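Local coordinates for protein Phikz039 (Pseudomonas phage phikz, PDB 3ZBQ) that is PhuZ, a phage-encoded member of the tubulin/FtsZ family of cytoskeletal proteins, modelled here with guanosine-5'-diphosphate, at residues S158-I163 against W208-K213. Sequence-based numbering, arbitrary orientation.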
loop_
_atom_site.group_PDB
_atom_site.type_symbol
_atom_site.label_atom_id
_atom_site.label_comp_id
_atom_site.label_asym_id
_atom_site.label_seq_id
_atom_site.Cartn_x
_atom_site.Cartn_y
_atom_site.Cartn_z
ATOM N N SER A 158 11.269 -10.978 -3.730
ATOM C CA SER A 158 10.957 -10.781 -5.144
ATOM C C SER A 158 12.135 -10.201 -5.914
ATOM O O SER A 158 12.095 -10.146 -7.150
ATOM C CB SER A 158 9.712 -9.909 -5.340
ATOM O OG SER A 158 9.947 -8.560 -4.985
ATOM N N LYS A 159 13.171 -9.777 -5.185
ATOM C CA LYS A 159 14.398 -9.219 -5.778
ATOM C C LYS A 159 14.153 -7.949 -6.586
ATOM O O LYS A 159 14.885 -7.645 -7.537
ATOM C CB LYS A 159 15.109 -10.266 -6.635
ATOM C CG LYS A 159 15.206 -11.625 -5.958
ATOM C CD LYS A 159 15.828 -12.635 -6.881
ATOM C CE LYS A 159 15.618 -14.020 -6.345
ATOM N NZ LYS A 159 16.398 -15.015 -7.125
ATOM N N VAL A 160 13.118 -7.213 -6.199
ATOM C CA VAL A 160 12.724 -5.983 -6.866
ATOM C C VAL A 160 12.305 -5.041 -5.751
ATOM O O VAL A 160 11.502 -5.431 -4.895
ATOM C CB VAL A 160 11.503 -6.217 -7.784
ATOM C CG1 VAL A 160 10.973 -4.895 -8.323
ATOM C CG2 VAL A 160 11.834 -7.162 -8.930
ATOM N N PRO A 161 12.843 -3.809 -5.733
ATOM C CA PRO A 161 12.462 -2.873 -4.663
ATOM C C PRO A 161 10.951 -2.667 -4.630
ATOM O O PRO A 161 10.319 -2.414 -5.660
ATOM C CB PRO A 161 13.166 -1.568 -5.066
ATOM C CG PRO A 161 14.320 -2.022 -5.921
ATOM C CD PRO A 161 13.780 -3.193 -6.692
ATOM N N MET A 162 10.362 -2.805 -3.450
ATOM C CA MET A 162 8.940 -2.587 -3.324
ATOM C C MET A 162 8.687 -1.098 -3.143
ATOM O O MET A 162 9.211 -0.480 -2.217
ATOM C CB MET A 162 8.376 -3.379 -2.136
ATOM C CG MET A 162 6.904 -3.257 -2.038
ATOM S SD MET A 162 6.211 -4.432 -0.884
ATOM C CE MET A 162 4.520 -3.873 -0.983
ATOM N N ILE A 163 7.899 -0.524 -4.045
ATOM C CA ILE A 163 7.639 0.908 -4.043
ATOM C C ILE A 163 6.359 1.183 -3.266
ATOM O O ILE A 163 5.288 0.679 -3.616
ATOM C CB ILE A 163 7.460 1.441 -5.485
ATOM C CG1 ILE A 163 8.713 1.186 -6.318
ATOM C CG2 ILE A 163 7.082 2.924 -5.477
ATOM C CD1 ILE A 163 8.471 1.318 -7.808
ATOM N N TRP A 208 11.993 3.159 -14.727
ATOM C CA TRP A 208 11.822 4.139 -13.663
ATOM C C TRP A 208 11.514 3.368 -12.369
ATOM O O TRP A 208 12.123 3.603 -11.321
ATOM C CB TRP A 208 10.694 5.131 -14.026
ATOM C CG TRP A 208 10.091 5.841 -12.828
ATOM C CD1 TRP A 208 10.649 6.868 -12.109
ATOM C CD2 TRP A 208 8.828 5.553 -12.199
ATOM N NE1 TRP A 208 9.798 7.235 -11.077
ATOM C CE2 TRP A 208 8.681 6.449 -11.121
ATOM C CE3 TRP A 208 7.805 4.632 -12.462
ATOM C CZ2 TRP A 208 7.545 6.435 -10.287
ATOM C CZ3 TRP A 208 6.680 4.624 -11.627
ATOM C CH2 TRP A 208 6.561 5.522 -10.566
ATOM N N ALA A 209 10.617 2.400 -12.469
ATOM C CA ALA A 209 10.209 1.605 -11.312
ATOM C C ALA A 209 11.280 0.570 -10.953
ATOM O O ALA A 209 11.535 0.305 -9.779
ATOM C CB ALA A 209 8.880 0.924 -11.597
ATOM N N HIS A 210 11.903 -0.017 -11.972
ATOM C CA HIS A 210 12.918 -1.057 -11.772
ATOM C C HIS A 210 14.334 -0.493 -11.924
ATOM O O HIS A 210 15.161 -1.034 -12.663
ATOM C CB HIS A 210 12.696 -2.221 -12.756
ATOM C CG HIS A 210 11.414 -2.953 -12.529
ATOM N ND1 HIS A 210 10.883 -3.834 -13.452
ATOM C CD2 HIS A 210 10.543 -2.931 -11.493
ATOM C CE1 HIS A 210 9.753 -4.327 -12.984
ATOM N NE2 HIS A 210 9.521 -3.796 -11.795
ATOM N N PHE A 211 14.597 0.603 -11.223
ATOM C CA PHE A 211 15.870 1.321 -11.311
ATOM C C PHE A 211 17.052 0.479 -10.821
ATOM O O PHE A 211 18.207 0.800 -11.091
ATOM C CB PHE A 211 15.774 2.586 -10.460
ATOM C CG PHE A 211 15.306 2.307 -9.061
ATOM C CD1 PHE A 211 16.214 1.925 -8.076
ATOM C CD2 PHE A 211 13.959 2.352 -8.748
ATOM C CE1 PHE A 211 15.776 1.623 -6.782
ATOM C CE2 PHE A 211 13.520 2.051 -7.467
ATOM C CZ PHE A 211 14.437 1.694 -6.487
ATOM N N HIS A 212 16.760 -0.585 -10.081
ATOM C CA HIS A 212 17.807 -1.435 -9.522
ATOM C C HIS A 212 18.544 -2.191 -10.628
ATOM O O HIS A 212 19.638 -2.714 -10.406
ATOM C CB HIS A 212 17.201 -2.417 -8.517
ATOM C CG HIS A 212 16.286 -3.420 -9.147
ATOM N ND1 HIS A 212 15.083 -3.070 -9.725
ATOM C CD2 HIS A 212 16.405 -4.758 -9.303
ATOM C CE1 HIS A 212 14.495 -4.153 -10.203
ATOM N NE2 HIS A 212 15.280 -5.189 -9.963
ATOM N N LYS A 213 17.951 -2.227 -11.823
ATOM C CA LYS A 213 18.545 -2.922 -12.962
ATOM C C LYS A 213 19.801 -2.204 -13.446
ATOM O O LYS A 213 20.641 -2.798 -14.123
ATOM C CB LYS A 213 17.546 -3.010 -14.127
ATOM C CG LYS A 213 16.401 -4.009 -13.948
ATOM C CD LYS A 213 15.208 -3.637 -14.845
ATOM C CE LYS A 213 15.487 -3.881 -16.325
ATOM N NZ LYS A 213 14.258 -3.639 -17.154
HETATM O O HOH W 1 15.273 -8.238 -10.298
HETATM O O HOH W 2 9.972 -1.604 -8.333
#
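In this tubulin-like fold, the loop joining helix 138-158 to strand 163-168 packs against the 3-10 turn after helix 202-209, with Pro-161 set against the rings of His-212 and Phe-211. Pro-161 CD lies over one face of the His-212 imidazole, 3.6 Å from the ring centroid and 23° off the ring normal, a CH-pi contact displaced toward ND1. His-212 CG sits between its backbone N and carbonyl carbon (chi1 66°), which brings the ring over the proline. Pro-161 CG meets Phe-211 CZ at 3.8 Å, the proline and the phenyl group lying alongside one another and pointing opposite ways. Val-160 CG1, anti to the backbone N (chi1 172°), reaches the imidazole of His-210, 3.8 Å from CD2. Farther along, Ile-163 CD1 touches Ala-209 CB at 3.8 Å; Ile-163 also packs on Val-222 and Leu-224 of the adjoining strand 222-227.

Lys-159, at positive phi, is the C-prime residue of the Schellman motif closing helix 138-158. Its carbonyl O accepts a hydrogen bond from a water at 2.9 Å, and the same water is hydrogen-bonded to His-212 NE2 at 3.1 Å, in the plane of the ring. A second water donates to Pro-161 O (2.8 Å) and Ala-209 O (2.9 Å), pairing a loop carbonyl with one at the helix end.

No direct hydrogen bond crosses between the segments: apolar and CH-pi packing joins them, while one water links two carbonyls, both acceptors that could not bond to each other, and the other links a carbonyl to an imidazole nitrogen.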